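PDB 6KHR: formate-dependent phosphoribosylglycinamide formyltransferase from Mycobacterium tuberculosis H37Rv, which is an enzyme of the ATP-grasp superfamily, named as a formate-dependent formyltransferase and built around an ATP-grasp domain. Local coordinates for residues F167-V171 and S183-P188. Sequence-based numbering, arbitrary orientation.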
ATOM      1  N   PHE A 167      40.839  20.054  11.345  1.00 73.52           N
ATOM      2  CA  PHE A 167      39.539  20.076  12.048  1.00 74.21           C
ATOM      3  C   PHE A 167      38.439  20.548  11.108  1.00 74.78           C
ATOM      4  O   PHE A 167      38.771  21.192  10.142  1.00 78.03           O
ATOM      5  CB  PHE A 167      39.686  20.944  13.293  1.00 72.81           C
ATOM      6  CG  PHE A 167      40.474  20.278  14.383  1.00 76.71           C
ATOM      7  CD1 PHE A 167      39.877  19.363  15.219  1.00 73.87           C
ATOM      8  CD2 PHE A 167      41.811  20.560  14.564  1.00 80.28           C
ATOM      9  CE1 PHE A 167      40.604  18.746  16.214  1.00 75.63           C
ATOM     10  CE2 PHE A 167      42.532  19.945  15.564  1.00 77.22           C
ATOM     11  CZ  PHE A 167      41.927  19.041  16.388  1.00 77.13           C
ATOM     12  N   PRO A 168      37.146  20.286  11.386  1.00 76.87           N
ATOM     13  CA  PRO A 168      36.732  19.491  12.528  1.00 85.00           C
ATOM     14  C   PRO A 168      36.786  17.995  12.251  1.00 94.13           C
ATOM     15  O   PRO A 168      36.884  17.639  11.123  1.00 92.12           O
ATOM     16  CB  PRO A 168      35.247  19.789  12.645  1.00 75.29           C
ATOM     17  CG  PRO A 168      34.852  20.032  11.236  1.00 73.44           C
ATOM     18  CD  PRO A 168      36.011  20.806  10.654  1.00 73.73           C
ATOM     19  N   LEU A 169      36.719  17.206  13.323  1.00 96.55           N
ATOM     20  CA  LEU A 169      36.696  15.726  13.278  1.00 83.73           C
ATOM     21  C   LEU A 169      35.386  15.252  13.890  1.00 81.56           C
ATOM     22  O   LEU A 169      34.707  16.026  14.540  1.00 84.45           O
ATOM     23  CB  LEU A 169      37.870  15.175  14.068  1.00 78.24           C
ATOM     24  CG  LEU A 169      39.106  14.893  13.238  1.00 84.56           C
ATOM     25  CD1 LEU A 169      40.191  14.272  14.089  1.00 85.30           C
ATOM     26  CD2 LEU A 169      38.760  13.980  12.095  1.00 83.21           C
ATOM     27  N   LEU A 170      35.065  13.994  13.686  1.00 77.14           N
ATOM     28  CA  LEU A 170      33.767  13.478  14.145  1.00 76.99           C
ATOM     29  C   LEU A 170      34.050  12.268  15.006  1.00 76.63           C
ATOM     30  O   LEU A 170      33.789  11.175  14.562  1.00 73.59           O
ATOM     31  CB  LEU A 170      33.018  13.045  12.890  1.00 77.07           C
ATOM     32  CG  LEU A 170      31.624  13.616  12.736  1.00 87.38           C
ATOM     33  CD1 LEU A 170      30.774  13.250  13.939  1.00 88.44           C
ATOM     34  CD2 LEU A 170      31.703  15.117  12.553  1.00 94.47           C
ATOM     35  N   VAL A 171      34.571  12.478  16.201  1.00 75.75           N
ATOM     36  CA  VAL A 171      34.911  11.299  17.030  1.00 69.91           C
ATOM     37  C   VAL A 171      33.622  10.635  17.483  1.00 72.99           C
ATOM     38  O   VAL A 171      32.805  11.277  18.074  1.00 67.10           O
ATOM     39  CB  VAL A 171      35.825  11.641  18.206  1.00 64.69           C
ATOM     40  CG1 VAL A 171      35.056  12.371  19.277  1.00 68.04           C
ATOM     41  CG2 VAL A 171      36.417  10.369  18.767  1.00 68.84           C
ATOM     42  N   SER A 183      30.455  12.673  19.462  1.00112.90           N
ATOM     43  CA  SER A 183      31.026  13.989  19.703  1.00111.19           C
ATOM     44  C   SER A 183      31.651  14.542  18.424  1.00120.72           C
ATOM     45  O   SER A 183      32.058  13.782  17.545  1.00130.69           O
ATOM     46  CB  SER A 183      32.034  13.944  20.832  1.00107.21           C
ATOM     47  OG  SER A 183      31.398  13.619  22.060  1.00113.81           O
ATOM     48  N   VAL A 184      31.722  15.881  18.347  1.00114.71           N
ATOM     49  CA  VAL A 184      32.277  16.593  17.207  1.00108.78           C
ATOM     50  C   VAL A 184      33.593  17.228  17.632  1.00106.16           C
ATOM     51  O   VAL A 184      33.599  18.331  18.172  1.00 99.63           O
ATOM     52  CB  VAL A 184      31.299  17.653  16.666  1.00103.83           C
ATOM     53  CG1 VAL A 184      30.147  17.043  15.871  1.00 94.28           C
ATOM     54  CG2 VAL A 184      30.769  18.565  17.763  1.00108.04           C
ATOM     55  N   VAL A 185      34.709  16.531  17.388  1.00116.06           N
ATOM     56  CA  VAL A 185      36.008  17.106  17.696  1.00125.24           C
ATOM     57  C   VAL A 185      36.329  18.169  16.648  1.00131.62           C
ATOM     58  O   VAL A 185      37.108  17.944  15.721  1.00150.98           O
ATOM     59  CB  VAL A 185      37.120  16.050  17.878  1.00125.74           C
ATOM     60  CG1 VAL A 185      37.224  15.084  16.705  1.00130.13           C
ATOM     61  CG2 VAL A 185      38.471  16.672  18.188  1.00121.40           C
ATOM     62  N   ALA A 186      35.904  19.389  17.010  1.00117.08           N
ATOM     63  CA  ALA A 186      36.040  20.665  16.256  1.00101.44           C
ATOM     64  C   ALA A 186      37.253  21.500  16.703  1.00 93.16           C
ATOM     65  O   ALA A 186      37.362  22.657  16.298  1.00 87.39           O
ATOM     66  CB  ALA A 186      34.779  21.471  16.391  1.00 92.70           C
ATOM     67  N   GLY A 187      38.162  20.942  17.488  1.00 83.13           N
ATOM     68  CA  GLY A 187      39.348  21.727  17.872  1.00 76.68           C
ATOM     69  C   GLY A 187      40.270  20.898  18.727  1.00 86.48           C
ATOM     70  O   GLY A 187      39.811  19.910  19.261  1.00 86.65           O
ATOM     71  N   PRO A 188      41.532  21.290  18.974  1.00 92.85           N
ATOM     72  CA  PRO A 188      42.451  20.485  19.792  1.00 99.17           C
ATOM     73  C   PRO A 188      42.205  20.391  21.309  1.00 98.61           C
ATOM     74  O   PRO A 188      43.001  19.781  21.973  1.00100.57           O
ATOM     75  CB  PRO A 188      43.822  21.115  19.516  1.00 97.23           C
ATOM     76  CG  PRO A 188      43.602  21.991  18.317  1.00 92.94           C
ATOM     77  CD  PRO A 188      42.175  22.474  18.443  1.00 91.42           C
TER
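Phe-167 lays one face of its ring over Gly-187, whose CA stands 3.7 Å from the ring centroid, 18° off the normal, in a CH-pi contact. With no side chain at Gly-187, the main chain itself forms the shallow floor on which the ring rests. Pro-188 continues that floor, its ring crossing the phenyl at a slant with CG 3.6 Å from CE2 of Phe-167. On the side toward Val-185 the ring meets CG2 of that valine, 3.6 Å from Phe-167 CE1. CG of Phe-167 lies anti to its own carbonyl carbon (chi1 -74°), which swings the phenyl out over the 183-188 segment. The cis peptide before Pro-168 follows directly, and Pro-168 CB sits over the CA of Ala-186 at 3.8 Å. Farther along, the side chains of Leu-170 and Val-184 lie side by side, pointing the same way, and meet through CD2 and CG1, while CG1 of Val-171 reaches the CB of Ser-183. The segments run roughly antiparallel, their end-to-end directions 139° apart, in loops flanking the short strand 172-173; helix 155-165 contributes Ala-162 against Phe-167 and Val-161 against Leu-169. One hydrogen bond, modelled short, spans the pair, from Leu-169 N to Val-185 O. The same oxygen lies at the edge of the Phe-167 ring, in its plane. This surface contact probably owes more to the phenyl's fit over Gly-187 and Pro-188, and to small aliphatic contacts, than to polar pairing.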